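Local coordinates for Fe-regulated protein B (Neisseria meningitidis, PDB 4AIP) that probably carries iron across the outer membrane as a TonB-dependent transporter, a beta-barrel with a plug domain in its lumen, at residues Ser553-Thr558 with Ile584-Tyr589; Val606-Pro611 with Gly629-Arg634. All blocks are in the same frame, centred on the assembly; numbering follows the deposited sequence.

Contact 1 of 2, residues Ser553-Thr558 with Ile584-Tyr589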
ATOM      1  N   SER B 553      15.357  -4.102 -45.821  1.00  7.65           N
ATOM      2  CA  SER B 553      16.564  -4.549 -45.214  1.00  9.41           C
ATOM      3  C   SER B 553      16.679  -6.050 -45.524  1.00 10.23           C
ATOM      4  O   SER B 553      15.690  -6.805 -45.440  1.00 10.04           O
ATOM      5  CB  SER B 553      16.538  -4.344 -43.682  1.00  9.69           C
ATOM      6  OG  SER B 553      17.123  -3.084 -43.272  1.00 14.84           O
ATOM      7  N   TYR B 554      17.879  -6.452 -45.952  1.00 10.07           N
ATOM      8  CA  TYR B 554      18.295  -7.851 -45.893  1.00  9.39           C
ATOM      9  C   TYR B 554      19.532  -7.948 -45.011  1.00  9.15           C
ATOM     10  O   TYR B 554      20.373  -7.028 -44.988  1.00  9.75           O
ATOM     11  CB  TYR B 554      18.540  -8.432 -47.287  1.00  9.50           C
ATOM     12  CG  TYR B 554      18.269  -9.939 -47.311  1.00  9.64           C
ATOM     13  CD1 TYR B 554      19.183 -10.826 -46.736  1.00  6.80           C
ATOM     14  CD2 TYR B 554      17.069 -10.467 -47.814  1.00  6.60           C
ATOM     15  CE1 TYR B 554      18.956 -12.174 -46.703  1.00  7.06           C
ATOM     16  CE2 TYR B 554      16.829 -11.826 -47.766  1.00  5.86           C
ATOM     17  CZ  TYR B 554      17.760 -12.675 -47.200  1.00  8.85           C
ATOM     18  OH  TYR B 554      17.551 -14.040 -47.137  1.00 15.65           O
ATOM     19  N   PHE B 555      19.620  -9.031 -44.248  1.00  8.41           N
ATOM     20  CA  PHE B 555      20.705  -9.193 -43.266  1.00  8.12           C
ATOM     21  C   PHE B 555      21.140 -10.604 -43.257  1.00  8.32           C
ATOM     22  O   PHE B 555      20.333 -11.516 -43.530  1.00  8.12           O
ATOM     23  CB  PHE B 555      20.270  -8.776 -41.810  1.00  8.44           C
ATOM     24  CG  PHE B 555      19.175  -9.679 -41.202  1.00  7.17           C
ATOM     25  CD1 PHE B 555      19.523 -10.837 -40.538  1.00  9.86           C
ATOM     26  CD2 PHE B 555      17.835  -9.377 -41.332  1.00  4.14           C
ATOM     27  CE1 PHE B 555      18.573 -11.669 -40.009  1.00  4.88           C
ATOM     28  CE2 PHE B 555      16.877 -10.225 -40.812  1.00  4.44           C
ATOM     29  CZ  PHE B 555      17.256 -11.364 -40.144  1.00  4.34           C
ATOM     30  N   TRP B 556      22.438 -10.773 -42.950  1.00 10.35           N
ATOM     31  CA  TRP B 556      23.080 -12.065 -42.669  1.00  9.69           C
ATOM     32  C   TRP B 556      23.853 -11.983 -41.374  1.00  9.99           C
ATOM     33  O   TRP B 556      24.634 -11.019 -41.176  1.00 10.51           O
ATOM     34  CB  TRP B 556      24.062 -12.447 -43.787  1.00 10.55           C
ATOM     35  CG  TRP B 556      23.459 -12.517 -45.186  1.00 11.91           C
ATOM     36  CD1 TRP B 556      23.059 -13.654 -45.854  1.00  7.02           C
ATOM     37  CD2 TRP B 556      23.205 -11.396 -46.078  1.00  9.16           C
ATOM     38  NE1 TRP B 556      22.548 -13.291 -47.098  1.00  9.62           N
ATOM     39  CE2 TRP B 556      22.651 -11.932 -47.273  1.00  9.43           C
ATOM     40  CE3 TRP B 556      23.445  -9.996 -45.994  1.00 10.18           C
ATOM     41  CZ2 TRP B 556      22.309 -11.135 -48.386  1.00  9.88           C
ATOM     42  CZ3 TRP B 556      23.094  -9.173 -47.100  1.00 13.31           C
ATOM     43  CH2 TRP B 556      22.516  -9.773 -48.296  1.00 12.58           C
ATOM     44  N   GLN B 557      23.634 -12.975 -40.505  1.00  9.94           N
ATOM     45  CA  GLN B 557      24.284 -13.020 -39.197  1.00 10.80           C
ATOM     46  C   GLN B 557      24.986 -14.376 -38.976  1.00 11.99           C
ATOM     47  O   GLN B 557      24.376 -15.448 -39.177  1.00 12.58           O
ATOM     48  CB  GLN B 557      23.246 -12.787 -38.095  1.00  9.68           C
ATOM     49  CG  GLN B 557      23.791 -12.912 -36.652  1.00 11.80           C
ATOM     50  CD  GLN B 557      24.338 -11.577 -36.096  1.00 18.45           C
ATOM     51  OE1 GLN B 557      25.282 -10.978 -36.645  1.00 20.03           O
ATOM     52  NE2 GLN B 557      23.713 -11.081 -35.044  1.00 20.52           N
ATOM     53  N   THR B 558      26.245 -14.333 -38.546  1.00 13.22           N
ATOM     54  CA  THR B 558      26.889 -15.528 -37.993  1.00 14.24           C
ATOM     55  C   THR B 558      27.383 -15.185 -36.612  1.00 15.20           C
ATOM     56  O   THR B 558      27.960 -14.118 -36.413  1.00 17.29           O
ATOM     57  CB  THR B 558      28.114 -16.018 -38.895  1.00 16.07           C
ATOM     58  OG1 THR B 558      27.634 -16.382 -40.188  1.00 15.45           O
ATOM     59  CG2 THR B 558      28.834 -17.246 -38.319  1.00 13.30           C
ATOM     60  N   ILE B 584      25.766 -19.804 -34.506  1.00 18.20           N
ATOM     61  CA  ILE B 584      24.443 -19.385 -34.799  1.00 16.42           C
ATOM     62  C   ILE B 584      24.406 -18.755 -36.178  1.00 16.69           C
ATOM     63  O   ILE B 584      25.365 -18.041 -36.573  1.00 15.31           O
ATOM     64  CB  ILE B 584      23.855 -18.432 -33.721  1.00 17.21           C
ATOM     65  CG1 ILE B 584      23.829 -19.105 -32.328  1.00 18.70           C
ATOM     66  CG2 ILE B 584      22.390 -17.984 -34.089  1.00 14.91           C
ATOM     67  CD1 ILE B 584      23.908 -18.142 -31.170  1.00 16.83           C
ATOM     68  N   LYS B 585      23.312 -19.061 -36.903  1.00 13.20           N
ATOM     69  CA  LYS B 585      23.026 -18.379 -38.119  1.00 15.50           C
ATOM     70  C   LYS B 585      21.725 -17.663 -38.082  1.00 13.85           C
ATOM     71  O   LYS B 585      20.784 -18.127 -37.510  1.00 14.32           O
ATOM     72  CB  LYS B 585      23.070 -19.314 -39.325  1.00 18.00           C
ATOM     73  CG  LYS B 585      24.242 -18.954 -40.239  1.00 23.13           C
ATOM     74  CD  LYS B 585      25.369 -19.968 -40.198  1.00 25.99           C
ATOM     75  CE  LYS B 585      26.711 -19.286 -40.550  1.00 28.48           C
ATOM     76  NZ  LYS B 585      26.838 -18.716 -41.935  1.00 26.79           N
ATOM     77  N   ASN B 586      21.687 -16.487 -38.654  1.00 13.12           N
ATOM     78  CA  ASN B 586      20.441 -15.884 -38.865  1.00 15.13           C
ATOM     79  C   ASN B 586      20.461 -15.176 -40.199  1.00 16.38           C
ATOM     80  O   ASN B 586      21.527 -14.725 -40.630  1.00 18.45           O
ATOM     81  CB  ASN B 586      20.101 -14.934 -37.721  1.00 15.32           C
ATOM     82  CG  ASN B 586      18.619 -14.618 -37.655  1.00 17.67           C
ATOM     83  OD1 ASN B 586      17.788 -15.270 -38.322  1.00 21.94           O
ATOM     84  ND2 ASN B 586      18.274 -13.593 -36.886  1.00 20.65           N
ATOM     85  N   HIS B 587      19.306 -15.069 -40.852  1.00 15.63           N
ATOM     86  CA  HIS B 587      19.204 -14.223 -42.071  1.00 16.00           C
ATOM     87  C   HIS B 587      17.777 -13.977 -42.397  1.00 12.99           C
ATOM     88  O   HIS B 587      16.960 -14.755 -42.010  1.00 11.98           O
ATOM     89  CB  HIS B 587      19.877 -14.855 -43.303  1.00 15.78           C
ATOM     90  CG  HIS B 587      19.156 -16.058 -43.827  1.00 18.60           C
ATOM     91  ND1 HIS B 587      19.516 -17.350 -43.490  1.00 20.83           N
ATOM     92  CD2 HIS B 587      18.111 -16.168 -44.682  1.00 20.76           C
ATOM     93  CE1 HIS B 587      18.731 -18.201 -44.115  1.00 18.62           C
ATOM     94  NE2 HIS B 587      17.862 -17.510 -44.837  1.00 22.69           N
ATOM     95  N   GLY B 588      17.485 -12.913 -43.136  1.00 13.52           N
ATOM     96  CA  GLY B 588      16.116 -12.649 -43.569  1.00 12.70           C
ATOM     97  C   GLY B 588      15.947 -11.246 -44.091  1.00 12.76           C
ATOM     98  O   GLY B 588      16.893 -10.624 -44.530  1.00 14.48           O
ATOM     99  N   TYR B 589      14.740 -10.737 -44.000  1.00 11.87           N
ATOM    100  CA  TYR B 589      14.422  -9.514 -44.608  1.00 12.93           C
ATOM    101  C   TYR B 589      13.288  -8.896 -43.830  1.00 13.39           C
ATOM    102  O   TYR B 589      12.653  -9.576 -43.007  1.00 13.37           O
ATOM    103  CB  TYR B 589      14.044  -9.750 -46.099  1.00 15.05           C
ATOM    104  CG  TYR B 589      12.850 -10.654 -46.303  1.00 14.40           C
ATOM    105  CD1 TYR B 589      12.982 -12.054 -46.155  1.00 18.21           C
ATOM    106  CD2 TYR B 589      11.595 -10.129 -46.587  1.00 15.17           C
ATOM    107  CE1 TYR B 589      11.906 -12.926 -46.344  1.00 19.30           C
ATOM    108  CE2 TYR B 589      10.462 -11.009 -46.789  1.00 22.13           C
ATOM    109  CZ  TYR B 589      10.631 -12.393 -46.660  1.00 20.79           C
ATOM    110  OH  TYR B 589       9.571 -13.261 -46.840  1.00 18.12           O
TER
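Tyr554 lays its ring across the backbone of Gly588, in a strand pair that shows how one glycine can meet aromatic groups on both faces of a barrel wall: its bare CA leaves room for the Phe555 ring, while on the other face its carbonyl meets Tyr554. From Tyr554 CB, 3.9 Å from Gly588 O, the side chain leans over the neighbouring strand because CG stands anti to its own backbone N (chi1 -151°). Gly588 O then sits over the centre of the Tyr554 ring, 3.0 Å above the plane, while Tyr554 CD2 brushes Tyr589 CB at 3.6 Å. At the tip, Tyr554 OH reaches His587 CD2 at 3.3 Å, with the two side chains running alongside each other. Behind the tyrosine, Trp556 spreads one face over Tyr554 CD1. On the opposite face of the sheet, Phe555 CG lies between the backbone N and the carbonyl carbon (chi1 65°), which folds the ring over Gly588; Gly588 N is above its rim, and Gly588 CA makes an off-centre CH-pi contact. Asn586 CG lies at the edge of this ring.

Two hydrogen-bonded pairs of the antiparallel strands, Phe555 with Gly588 and Gln557 with Asn586, give two backbone bonds each. At the far end Lys585 NZ makes a weak bond of 3.0 Å to Thr558 OG1. Gln557 NE2 binds Thr163 O, and Asn586 ND2 binds Arg110 O. The chemistry implies an outward face rich in aromatic groups, and an inward face whose two amides and one phenylalanine hold the plug region by hydrogen bonds and a cation-pi contact with Arg110.

Contact 2 of 2, residues Val606-Pro611 with Gly629-Arg634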
ATOM      1  N   VAL B 606       6.294  -6.299 -43.479  1.00  9.72           N
ATOM      2  CA  VAL B 606       6.425  -7.772 -43.510  1.00  9.65           C
ATOM      3  C   VAL B 606       7.871  -8.103 -43.117  1.00 10.65           C
ATOM      4  O   VAL B 606       8.811  -7.324 -43.377  1.00  8.94           O
ATOM      5  CB  VAL B 606       6.079  -8.360 -44.971  1.00 11.54           C
ATOM      6  CG1 VAL B 606       7.077  -7.810 -45.981  1.00 10.69           C
ATOM      7  CG2 VAL B 606       6.070  -9.927 -45.068  1.00  6.50           C
ATOM      8  N   SER B 607       8.047  -9.252 -42.481  1.00 10.60           N
ATOM      9  CA  SER B 607       9.304  -9.611 -41.931  1.00 11.83           C
ATOM     10  C   SER B 607       9.337 -11.074 -41.831  1.00 12.41           C
ATOM     11  O   SER B 607       8.326 -11.688 -41.475  1.00 13.72           O
ATOM     12  CB  SER B 607       9.434  -9.067 -40.533  1.00 14.21           C
ATOM     13  OG  SER B 607      10.577  -9.614 -39.874  1.00 14.11           O
ATOM     14  N   HIS B 608      10.469 -11.648 -42.214  1.00 12.25           N
ATOM     15  CA  HIS B 608      10.711 -13.049 -41.960  1.00 14.23           C
ATOM     16  C   HIS B 608      12.178 -13.210 -41.739  1.00 15.32           C
ATOM     17  O   HIS B 608      12.995 -12.604 -42.460  1.00 14.75           O
ATOM     18  CB  HIS B 608      10.305 -13.929 -43.126  1.00 15.82           C
ATOM     19  CG  HIS B 608      10.499 -15.387 -42.865  1.00 21.52           C
ATOM     20  ND1 HIS B 608       9.506 -16.182 -42.330  1.00 25.45           N
ATOM     21  CD2 HIS B 608      11.582 -16.189 -43.038  1.00 26.87           C
ATOM     22  CE1 HIS B 608       9.963 -17.416 -42.198  1.00 33.43           C
ATOM     23  NE2 HIS B 608      11.219 -17.448 -42.623  1.00 34.07           N
ATOM     24  N   SER B 609      12.512 -14.066 -40.764  1.00 16.24           N
ATOM     25  CA  SER B 609      13.883 -14.425 -40.493  1.00 15.40           C
ATOM     26  C   SER B 609      14.022 -15.869 -40.072  1.00 13.82           C
ATOM     27  O   SER B 609      13.038 -16.519 -39.842  1.00 13.08           O
ATOM     28  CB  SER B 609      14.398 -13.471 -39.452  1.00 16.71           C
ATOM     29  OG  SER B 609      13.555 -13.565 -38.330  1.00 23.38           O
ATOM     30  N   LYS B 610      15.250 -16.387 -39.992  1.00 14.43           N
ATOM     31  CA  LYS B 610      15.458 -17.814 -39.743  1.00 16.60           C
ATOM     32  C   LYS B 610      16.602 -18.111 -38.725  1.00 16.43           C
ATOM     33  O   LYS B 610      17.711 -18.451 -39.122  1.00 19.29           O
ATOM     34  CB  LYS B 610      15.705 -18.534 -41.079  1.00 17.05           C
ATOM     35  CG  LYS B 610      15.793 -20.076 -40.998  1.00 24.19           C
ATOM     36  CD  LYS B 610      16.554 -20.645 -42.253  1.00 31.81           C
ATOM     37  CE  LYS B 610      16.230 -22.121 -42.528  1.00 32.47           C
ATOM     38  NZ  LYS B 610      16.345 -22.411 -43.966  1.00 34.67           N
ATOM     39  N   PRO B 611      16.343 -17.948 -37.422  1.00 15.34           N
ATOM     40  CA  PRO B 611      17.413 -18.219 -36.469  1.00 14.85           C
ATOM     41  C   PRO B 611      17.669 -19.695 -36.354  1.00 14.94           C
ATOM     42  O   PRO B 611      16.703 -20.467 -36.131  1.00 12.56           O
ATOM     43  CB  PRO B 611      16.854 -17.708 -35.100  1.00 14.96           C
ATOM     44  CG  PRO B 611      15.334 -17.437 -35.347  1.00 15.52           C
ATOM     45  CD  PRO B 611      15.192 -17.232 -36.814  1.00 14.98           C
ATOM     46  N   GLY B 629      15.524 -17.880 -28.890  1.00 19.07           N
ATOM     47  CA  GLY B 629      14.840 -17.450 -30.072  1.00 18.83           C
ATOM     48  C   GLY B 629      13.646 -18.300 -30.328  1.00 19.76           C
ATOM     49  O   GLY B 629      13.349 -19.237 -29.577  1.00 21.50           O
ATOM     50  N   ALA B 630      12.943 -17.984 -31.401  1.00 20.13           N
ATOM     51  CA  ALA B 630      11.886 -18.866 -31.882  1.00 20.56           C
ATOM     52  C   ALA B 630      11.842 -18.714 -33.366  1.00 21.20           C
ATOM     53  O   ALA B 630      12.127 -17.624 -33.850  1.00 22.31           O
ATOM     54  CB  ALA B 630      10.534 -18.472 -31.294  1.00 20.19           C
ATOM     55  N   GLN B 631      11.516 -19.795 -34.087  1.00 21.64           N
ATOM     56  CA  GLN B 631      11.214 -19.682 -35.511  1.00 20.93           C
ATOM     57  C   GLN B 631       9.785 -19.227 -35.656  1.00 21.62           C
ATOM     58  O   GLN B 631       8.845 -20.027 -35.586  1.00 22.51           O
ATOM     59  CB  GLN B 631      11.448 -20.970 -36.318  1.00 21.54           C
ATOM     60  CG  GLN B 631      11.051 -20.793 -37.809  1.00 15.80           C
ATOM     61  CD  GLN B 631      11.939 -19.823 -38.548  1.00 15.95           C
ATOM     62  OE1 GLN B 631      13.084 -20.120 -38.872  1.00 20.61           O
ATOM     63  NE2 GLN B 631      11.427 -18.650 -38.799  1.00 14.01           N
ATOM     64  N   VAL B 632       9.658 -17.924 -35.885  1.00 21.28           N
ATOM     65  CA  VAL B 632       8.394 -17.205 -35.884  1.00 20.05           C
ATOM     66  C   VAL B 632       7.888 -17.231 -37.299  1.00 18.99           C
ATOM     67  O   VAL B 632       8.685 -17.158 -38.225  1.00 18.86           O
ATOM     68  CB  VAL B 632       8.647 -15.725 -35.468  1.00 20.24           C
ATOM     69  CG1 VAL B 632       7.366 -14.799 -35.686  1.00 19.31           C
ATOM     70  CG2 VAL B 632       9.179 -15.666 -34.014  1.00 18.71           C
ATOM     71  N   GLY B 633       6.580 -17.262 -37.484  1.00 17.73           N
ATOM     72  CA  GLY B 633       6.070 -17.261 -38.839  1.00 16.88           C
ATOM     73  C   GLY B 633       6.340 -15.934 -39.504  1.00 16.46           C
ATOM     74  O   GLY B 633       6.514 -14.899 -38.841  1.00 17.19           O
ATOM     75  N   ARG B 634       6.410 -15.944 -40.818  1.00 16.25           N
ATOM     76  CA  ARG B 634       6.501 -14.688 -41.486  1.00 17.50           C
ATOM     77  C   ARG B 634       5.354 -13.767 -41.049  1.00 17.81           C
ATOM     78  O   ARG B 634       4.187 -14.189 -40.990  1.00 17.86           O
ATOM     79  CB  ARG B 634       6.412 -14.917 -42.963  1.00 18.39           C
ATOM     80  CG  ARG B 634       6.309 -13.591 -43.630  1.00 23.28           C
ATOM     81  CD  ARG B 634       7.172 -13.525 -44.808  1.00 28.14           C
ATOM     82  NE  ARG B 634       6.347 -13.518 -46.005  1.00 36.00           N
ATOM     83  CZ  ARG B 634       5.884 -14.610 -46.590  1.00 39.20           C
ATOM     84  NH1 ARG B 634       6.161 -15.796 -46.063  1.00 43.25           N
ATOM     85  NH2 ARG B 634       5.141 -14.518 -47.690  1.00 37.69           N
TER
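Gln631 and His608 cross at about a right angle along their length, yet their flat ends are nearly parallel, with ring and amide planes only 8° apart. Gln631 CG is anti to its backbone N and the chain bends at chi2, which turns the amide back to the strand. Gln631 NE2 then gives a nearly straight bond to Ser609 O, 2.9 Å long with an angle of 169° at the hydrogen, and the donor lies in the carbonyl plane. This bond illustrates how a side chain can stand in for backbone pairing where a loop runs beside a strand. Gln631 NE2 also donates to Val632 O at 3.2 Å, closing a bond within the loop itself; both acceptors lie in the amide plane, so the two bonds fix its rotation. On the other branch OE1 rests against Lys610 CA and CG and accepts a bond from Arg612 NH1.

Arg634 crosses His608 at about a right angle too, but here the flat groups are steeply inclined, with ring and guanidinium planes 74° apart. Arg634 CB meets the edge of the imidazole, 3.4 Å from His608 ND1, and Arg634 CD packs on His608 CB at 3.6 Å. Farther along, Val606 CG2 comes to the edge of the guanidinium, 3.7 Å from Arg634 NE. Toward the other end of the loop, Pro611 CG touches Ala630 O at 3.5 Å.

This packing lays the loop segment 629-634 beside strand 600-615 where its regular pairing is interrupted after Ser609, just before strand 635-644 begins. Tyr589 of strand 575-597 flanks both His608 and Arg634, while Ala630 bonds through its backbone to Gly111 in the plug region.

How the contacts relate
Followed from the N terminus, the chain runs through 553-558, turns back after a long excursion and closes contact 1 at 584-589, with 25 residues between the two segments. It then turns again into strand 600-615, and contact 2 closes a second loop when 629-634 returns beside 606-611. The two closures stand in series, neither nested nor crossed. Their centres are about 11 Å apart, and the seam between them is the pairing of strands 575-597 and 600-615: Tyr589 N meets His608 O and His587 O meets Lys610 N in probable hydrogen bonds. Together they join successive strands of the barrel wall to the loop leading into strand 635-644.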